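Local coordinates for 6-aminohexanoate-dimer hydrolase (Bacillus anthracis, PDB 4GB7), which probably hydrolyses the amide bond of 6-aminohexanoate dimers or related substrates, as a serine hydrolase of the beta-lactamase family, at residues T99-K102 / E103-D107; S152-E156 / N157-L161; S331-T334 / E335-N339. All coordinates share one frame; numbering follows the deposited sequence. Where two conformers were deposited one is given.

Interaction 1: T99-K102 / E103-D107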
loop_
_atom_site.group_PDB
_atom_site.type_symbol
_atom_site.label_atom_id
_atom_site.label_comp_id
_atom_site.label_asym_id
_atom_site.label_seq_id
_atom_site.Cartn_x
_atom_site.Cartn_y
_atom_site.Cartn_z
ATOM N N THR A 99 27.424 -2.382 -3.594
ATOM C CA THR A 99 27.448 -1.285 -2.659
ATOM C C THR A 99 26.809 -1.756 -1.348
ATOM O O THR A 99 25.880 -2.577 -1.370
ATOM C CB THR A 99 26.771 -0.043 -3.283
ATOM O OG1 THR A 99 27.152 1.107 -2.539
ATOM C CG2 THR A 99 25.271 -0.191 -3.312
ATOM N N PRO A 100 27.314 -1.289 -0.187
ATOM C CA PRO A 100 26.799 -1.855 1.068
ATOM C C PRO A 100 25.339 -1.448 1.342
ATOM O O PRO A 100 24.911 -0.306 1.072
ATOM C CB PRO A 100 27.747 -1.336 2.148
ATOM C CG PRO A 100 28.737 -0.529 1.476
ATOM C CD PRO A 100 28.469 -0.421 0.012
ATOM N N LEU A 101 24.578 -2.367 1.906
ATOM C CA LEU A 101 23.138 -2.192 2.064
ATOM C C LEU A 101 22.693 -0.956 2.879
ATOM O O LEU A 101 21.870 -0.171 2.408
ATOM C CB LEU A 101 22.555 -3.445 2.720
ATOM C CG LEU A 101 21.084 -3.410 3.100
ATOM C CD1 LEU A 101 20.260 -3.269 1.817
ATOM C CD2 LEU A 101 20.711 -4.651 3.887
ATOM N N LYS A 102 23.239 -0.756 4.083
ATOM C CA LYS A 102 22.748 0.349 4.917
ATOM C C LYS A 102 22.976 1.704 4.229
ATOM O O LYS A 102 22.108 2.559 4.221
ATOM C CB LYS A 102 23.352 0.309 6.340
ATOM C CG LYS A 102 22.780 1.338 7.335
ATOM C CD LYS A 102 23.651 1.432 8.599
ATOM C CE LYS A 102 23.217 2.501 9.610
ATOM N NZ LYS A 102 24.258 2.676 10.679
ATOM N N GLU A 103 24.172 1.919 3.669
ATOM C CA GLU A 103 24.421 3.152 2.970
ATOM C C GLU A 103 23.561 3.352 1.746
ATOM O O GLU A 103 23.133 4.483 1.478
ATOM C CB GLU A 103 25.883 3.198 2.556
ATOM C CG GLU A 103 26.796 3.595 3.701
ATOM C CD GLU A 103 26.687 5.077 4.009
ATOM O OE1 GLU A 103 27.342 5.862 3.258
ATOM O OE2 GLU A 103 25.938 5.481 4.943
ATOM N N LEU A 104 23.244 2.269 1.051
ATOM C CA LEU A 104 22.388 2.331 -0.165
ATOM C C LEU A 104 20.963 2.764 0.267
ATOM O O LEU A 104 20.356 3.673 -0.303
ATOM C CB LEU A 104 22.345 1.002 -0.902
ATOM C CG LEU A 104 21.356 0.849 -2.081
ATOM C CD1 LEU A 104 21.828 1.661 -3.280
ATOM C CD2 LEU A 104 21.236 -0.624 -2.422
ATOM N N LEU A 105 20.445 2.115 1.303
ATOM C CA LEU A 105 19.151 2.512 1.839
ATOM C C LEU A 105 19.081 4.000 2.184
ATOM O O LEU A 105 18.151 4.690 1.806
ATOM C CB LEU A 105 18.748 1.629 3.024
ATOM C CG LEU A 105 18.585 0.125 2.870
ATOM C CD1 LEU A 105 18.475 -0.578 4.222
ATOM C CD2 LEU A 105 17.360 -0.201 2.016
ATOM N N ASP A 106 20.086 4.488 2.898
ATOM C CA ASP A 106 20.107 5.876 3.353
ATOM C C ASP A 106 20.203 6.825 2.132
ATOM O O ASP A 106 19.554 7.871 2.119
ATOM C CB ASP A 106 21.305 6.088 4.336
ATOM C CG ASP A 106 21.194 7.348 5.184
ATOM O OD1 ASP A 106 20.130 7.924 5.327
ATOM O OD2 ASP A 106 22.240 7.813 5.740
ATOM N N ASP A 107 21.033 6.440 1.140
ATOM C CA ASP A 107 21.294 7.261 -0.030
ATOM C C ASP A 107 19.994 7.452 -0.826
ATOM O O ASP A 107 19.831 8.435 -1.552
ATOM C CB ASP A 107 22.343 6.621 -0.938
ATOM C CG ASP A 107 22.871 7.593 -2.000
ATOM O OD1 ASP A 107 23.150 8.769 -1.659
ATOM O OD2 ASP A 107 23.030 7.188 -3.169
#
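P100 O receives L104 N at 3.1 Å, the bond that opens the helical ladder where strand 97-100 gives way to helix 101-107. One residue on, L105 N donates to L101 O at 2.9 Å, and D106 N reaches K102 O at 3.1 Å. A helix start of this kind illustrates how one short turn can sort its side chains into two faces, here with K102 and E103 on the solvent side. On the buried face L101 and L105 meet one turn apart: CD1 of L101 rests 3.9 Å from CG of L105, the two side chains meeting at a slant. With its CG opposite the backbone N (chi1 174°), L101 turns its branch along the helix to L105, while the CG of L105 also lies close over the L101 carbonyl oxygen. T99, still in the strand, sets its methyl CG2 3.9 Å from CD1 of L104, and these two side chains run nearly perpendicular. M409 of helix 402-417 touches both L101 and L104, as does V91 of strand 90-92. The arrangement is a strand-to-helix junction with P100 at the N-cap, joining a beta hairpin to a short amphipathic helix packed on the C-terminal helix.

Interaction 2: S152-E156 / N157-L161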
loop_
_atom_site.group_PDB
_atom_site.type_symbol
_atom_site.label_atom_id
_atom_site.label_comp_id
_atom_site.label_asym_id
_atom_site.label_seq_id
_atom_site.Cartn_x
_atom_site.Cartn_y
_atom_site.Cartn_z
ATOM N N SER A 152 -12.890 -10.981 2.553
ATOM C CA SER A 152 -13.558 -11.493 3.775
ATOM C C SER A 152 -15.071 -11.352 3.622
ATOM O O SER A 152 -15.798 -12.291 3.890
ATOM C CB SER A 152 -13.097 -10.762 5.032
ATOM O OG SER A 152 -11.691 -10.854 5.144
ATOM N N LEU A 153 -15.540 -10.173 3.222
ATOM C CA LEU A 153 -16.979 -9.964 3.074
ATOM C C LEU A 153 -17.609 -10.855 2.030
ATOM O O LEU A 153 -18.777 -11.338 2.195
ATOM C CB LEU A 153 -17.267 -8.488 2.779
ATOM C CG LEU A 153 -17.038 -7.475 3.896
ATOM C CD1 LEU A 153 -17.012 -6.080 3.305
ATOM C CD2 LEU A 153 -18.108 -7.565 4.957
ATOM N N ALA A 154 -16.854 -11.096 0.955
ATOM C CA ALA A 154 -17.349 -11.948 -0.148
ATOM C C ALA A 154 -17.512 -13.396 0.348
ATOM O O ALA A 154 -18.582 -14.053 0.170
ATOM C CB ALA A 154 -16.439 -11.856 -1.358
ATOM N N GLU A 155 -16.499 -13.866 1.055
ATOM C CA GLU A 155 -16.555 -15.198 1.681
ATOM C C GLU A 155 -17.598 -15.365 2.835
ATOM O O GLU A 155 -18.017 -16.485 3.133
ATOM C CB GLU A 155 -15.137 -15.657 2.024
ATOM C CG GLU A 155 -14.322 -15.769 0.713
ATOM C CD GLU A 155 -12.968 -16.451 0.815
ATOM O OE1 GLU A 155 -12.689 -17.184 1.788
ATOM O OE2 GLU A 155 -12.166 -16.251 -0.113
ATOM N N GLU A 156 -18.014 -14.257 3.446
ATOM C CA GLU A 156 -19.062 -14.227 4.482
ATOM C C GLU A 156 -20.433 -14.136 3.805
ATOM O O GLU A 156 -21.433 -14.099 4.490
ATOM C CB GLU A 156 -18.888 -13.019 5.431
ATOM C CG GLU A 156 -17.591 -12.989 6.286
ATOM C CD GLU A 156 -17.299 -11.619 6.951
ATOM O OE1 GLU A 156 -18.219 -10.774 6.972
ATOM O OE2 GLU A 156 -16.142 -11.373 7.465
ATOM N N ASN A 157 -20.452 -14.123 2.475
ATOM C CA ASN A 157 -21.662 -13.972 1.636
ATOM C C ASN A 157 -22.434 -12.662 1.813
ATOM O O ASN A 157 -23.665 -12.614 1.704
ATOM C CB ASN A 157 -22.528 -15.217 1.769
ATOM C CG ASN A 157 -21.862 -16.414 1.104
ATOM O OD1 ASN A 157 -21.492 -16.356 -0.073
ATOM N ND2 ASN A 157 -21.640 -17.458 1.858
ATOM N N ARG A 158 -21.705 -11.604 2.116
ATOM C CA ARG A 158 -22.284 -10.272 2.307
ATOM C C ARG A 158 -22.271 -9.434 1.032
ATOM O O ARG A 158 -23.055 -8.452 0.883
ATOM C CB ARG A 158 -21.557 -9.539 3.438
ATOM C CG ARG A 158 -21.798 -10.262 4.762
ATOM C CD ARG A 158 -21.352 -9.476 5.948
ATOM N NE ARG A 158 -22.232 -8.326 6.146
ATOM C CZ ARG A 158 -22.054 -7.404 7.086
ATOM N NH1 ARG A 158 -20.999 -7.468 7.899
ATOM N NH2 ARG A 158 -22.905 -6.390 7.164
ATOM N N ILE A 159 -21.349 -9.797 0.150
ATOM C CA ILE A 159 -21.201 -9.216 -1.186
ATOM C C ILE A 159 -20.809 -10.352 -2.155
ATOM O O ILE A 159 -20.328 -11.431 -1.753
ATOM C CB ILE A 159 -20.132 -8.101 -1.228
ATOM C CG1 ILE A 159 -18.751 -8.612 -0.889
ATOM C CG2 ILE A 159 -20.523 -6.893 -0.351
ATOM C CD1 ILE A 159 -17.662 -7.558 -0.841
ATOM N N ASP A 160 -21.013 -10.091 -3.438
ATOM C CA ASP A 160 -20.700 -10.995 -4.517
ATOM C C ASP A 160 -19.743 -10.256 -5.432
ATOM O O ASP A 160 -20.097 -9.203 -5.981
ATOM C CB ASP A 160 -21.990 -11.314 -5.246
ATOM C CG ASP A 160 -21.830 -12.341 -6.359
ATOM O OD1 ASP A 160 -20.768 -12.502 -6.945
ATOM O OD2 ASP A 160 -22.865 -12.951 -6.714
ATOM N N LEU A 161 -18.548 -10.811 -5.584
ATOM C CA LEU A 161 -17.502 -10.181 -6.359
ATOM C C LEU A 161 -17.829 -10.053 -7.860
ATOM O O LEU A 161 -17.234 -9.270 -8.567
ATOM C CB LEU A 161 -16.188 -10.902 -6.136
ATOM C CG LEU A 161 -15.615 -10.859 -4.721
ATOM C CD1 LEU A 161 -14.288 -11.606 -4.642
ATOM C CD2 LEU A 161 -15.422 -9.429 -4.251
#
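A154 CB meets CG of L161, its branch point, at 3.6 Å, the tightest apolar approach in this turn, with both methyls of L161 gathered about the same carbon. I159 packs beside it: its CD1 stands 3.8 Å from CB of L153, and its CG1 passes beside the backbone of A154. A chi1 of 63°, which places CG1 between the backbone N and the carbonyl carbon, brings this branch back over the last helical turn. A CA-H...O contact runs from A154 CA to I159 O at 3.4 Å. I150 of helix 143-155 and L182 of helix 182-186 continue the apolar layer around I159 and L161.

Farther out, L153 CD2 approaches R158 CD at 3.9 Å. R158 and E156 run alongside each other in the same direction, their flat ends nearly coplanar; E156 OE1 touches CD of R158 at 3.5 Å, at the edge of the guanidinium and near its plane, but stays 4.4 Å from R158 NH1, beyond a salt bridge. The other oxygen of E156, OE2, is instead salt-bridged to R276.

Here the chain leaves the helix through two backbone bonds: R158 N to L153 O at 2.9 Å, and N157 N to A154 O at 3.0 Å, the latter donor standing above the carbonyl plane. With N157 at positive phi (61°), this is a Schellman motif, terminating helix 143-155 and folding the following loop back against its last turn.

Interaction 3: S331-T334 / E335-N339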
loop_
_atom_site.group_PDB
_atom_site.type_symbol
_atom_site.label_atom_id
_atom_site.label_comp_id
_atom_site.label_asym_id
_atom_site.label_seq_id
_atom_site.Cartn_x
_atom_site.Cartn_y
_atom_site.Cartn_z
ATOM N N SER A 331 -7.755 -17.707 3.670
ATOM C CA SER A 331 -6.583 -18.353 3.103
ATOM C C SER A 331 -6.563 -18.174 1.566
ATOM O O SER A 331 -5.530 -18.276 0.936
ATOM C CB SER A 331 -6.546 -19.833 3.487
ATOM O OG SER A 331 -7.684 -20.489 2.948
ATOM N N SER A 332 -7.704 -17.923 0.959
ATOM C CA SER A 332 -7.753 -17.704 -0.493
ATOM C C SER A 332 -6.897 -16.528 -0.988
ATOM O O SER A 332 -6.493 -16.528 -2.152
ATOM C CB SER A 332 -9.194 -17.483 -0.960
ATOM O OG SER A 332 -9.693 -16.230 -0.511
ATOM N N ILE A 333 -6.635 -15.524 -0.125
ATOM C CA ILE A 333 -5.951 -14.323 -0.566
ATOM C C ILE A 333 -4.620 -14.721 -1.120
ATOM O O ILE A 333 -4.291 -14.444 -2.271
ATOM C CB ILE A 333 -5.771 -13.235 0.537
ATOM C CG1 ILE A 333 -7.128 -12.706 0.980
ATOM C CG2 ILE A 333 -4.931 -12.047 0.012
ATOM C CD1 ILE A 333 -7.154 -11.914 2.266
ATOM N N THR A 334 -3.850 -15.412 -0.309
ATOM C CA THR A 334 -2.514 -15.800 -0.745
ATOM C C THR A 334 -2.558 -16.968 -1.751
ATOM O O THR A 334 -1.758 -16.990 -2.699
ATOM C CB THR A 334 -1.636 -16.163 0.470
ATOM O OG1 THR A 334 -2.237 -17.252 1.173
ATOM C CG2 THR A 334 -1.551 -14.988 1.394
ATOM N N GLU A 335 -3.505 -17.904 -1.585
ATOM C CA GLU A 335 -3.623 -19.044 -2.474
ATOM C C GLU A 335 -3.838 -18.541 -3.903
ATOM O O GLU A 335 -3.188 -18.979 -4.849
ATOM C CB GLU A 335 -4.820 -19.950 -2.088
ATOM C CG GLU A 335 -4.860 -21.239 -2.905
ATOM C CD GLU A 335 -5.987 -22.201 -2.541
ATOM O OE1 GLU A 335 -7.062 -21.752 -2.099
ATOM O OE2 GLU A 335 -5.794 -23.418 -2.744
ATOM N N ASP A 336 -4.789 -17.634 -4.052
ATOM C CA ASP A 336 -5.155 -17.140 -5.378
ATOM C C ASP A 336 -4.010 -16.355 -6.024
ATOM O O ASP A 336 -3.763 -16.473 -7.227
ATOM C CB ASP A 336 -6.411 -16.280 -5.327
ATOM C CG ASP A 336 -7.665 -17.094 -5.044
ATOM O OD1 ASP A 336 -7.574 -18.336 -4.950
ATOM O OD2 ASP A 336 -8.754 -16.476 -4.890
ATOM N N ILE A 337 -3.296 -15.583 -5.219
ATOM C CA ILE A 337 -2.163 -14.862 -5.711
ATOM C C ILE A 337 -1.086 -15.796 -6.208
ATOM O O ILE A 337 -0.544 -15.610 -7.312
ATOM C CB ILE A 337 -1.607 -13.911 -4.659
ATOM C CG1 ILE A 337 -2.589 -12.744 -4.454
ATOM C CG2 ILE A 337 -0.237 -13.434 -5.068
ATOM C CD1 ILE A 337 -2.398 -11.984 -3.141
ATOM N N LYS A 338 -0.772 -16.813 -5.406
ATOM C CA LYS A 338 0.302 -17.751 -5.750
ATOM C C LYS A 338 -0.023 -18.615 -6.957
ATOM O O LYS A 338 0.861 -19.067 -7.630
ATOM C CB LYS A 338 0.717 -18.552 -4.515
ATOM C CG LYS A 338 1.371 -17.619 -3.468
ATOM C CD LYS A 338 1.933 -18.352 -2.255
ATOM C CE LYS A 338 0.836 -18.976 -1.413
ATOM N NZ LYS A 338 1.347 -19.483 -0.103
ATOM N N ASN A 339 -1.294 -18.770 -7.272
ATOM C CA ASN A 339 -1.721 -19.493 -8.485
ATOM C C ASN A 339 -1.823 -18.648 -9.768
ATOM O O ASN A 339 -2.182 -19.181 -10.830
ATOM C CB ASN A 339 -3.083 -20.168 -8.196
ATOM C CG ASN A 339 -2.958 -21.362 -7.286
ATOM O OD1 ASN A 339 -1.909 -22.017 -7.211
ATOM N ND2 ASN A 339 -4.026 -21.660 -6.588
HETATM O O HOH W 1 -8.758 -14.562 -2.900
#
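S332 and D336, one turn apart, are joined both by backbone and by water. D336 N donates to S332 O at 2.8 Å, and a single water gives one hydrogen to D336 OD2 at 2.8 Å and the other to S332 OG at 3.1 Å. The bridge shows how a solvent molecule can link two short polar side chains that do not bond directly. S332 OG lies between the backbone N and the carbonyl carbon (chi1 70°), where it meets this water, and has a further partner in E155 OE2, while the D336 carboxylate lies close beside the S332 carbonyl oxygen.

The ladder continues with K338 N to T334 O at 2.9 Å; the bond from E335 N to S331 O is longer, and that from I337 N to I333 O is weak. Over the T334 carbonyl, the aliphatic chain of K338 bends at chi3 (-67°), bringing CE to 3.5 Å from T334 O. Beyond it, NZ of K338 and OG1 of T334 are both hydrogen-bonded to N320 OD1, which ties the two residues together.

On the inner face I333 and I337 lie side by side and point the same way, CG2 of the former 4.0 Å from CD1 of the latter. Helix 332-338 lies among helices and strands: I333 packs on helices 143-155 and 307-318, T334 on L317 and F369, and I337 on strand 359-361 and F369 of strand 369-373.

Interactions 2 and 3 are neighbours in space, with centres about 16 Å apart, and they touch where E155 OE2 meets S332 OG in a probable hydrogen bond of 2.5 Å. This link couples the C-terminal end of helix 143-155 to the first turn of helix 332-338. Interaction 1 stands apart, its centre about 44 Å from that of interaction 2, on the opposite side of the chain's centre, and about 33 Å from that of interaction 3. Helix 143-155 begins at K143, which with S140 matches an SxxK motif, Y249 giving a (S/Y)xN-type hydroxyl near the lysine, consistent with a beta-lactamase-type active site; interaction 2 lies at the other end of this helix.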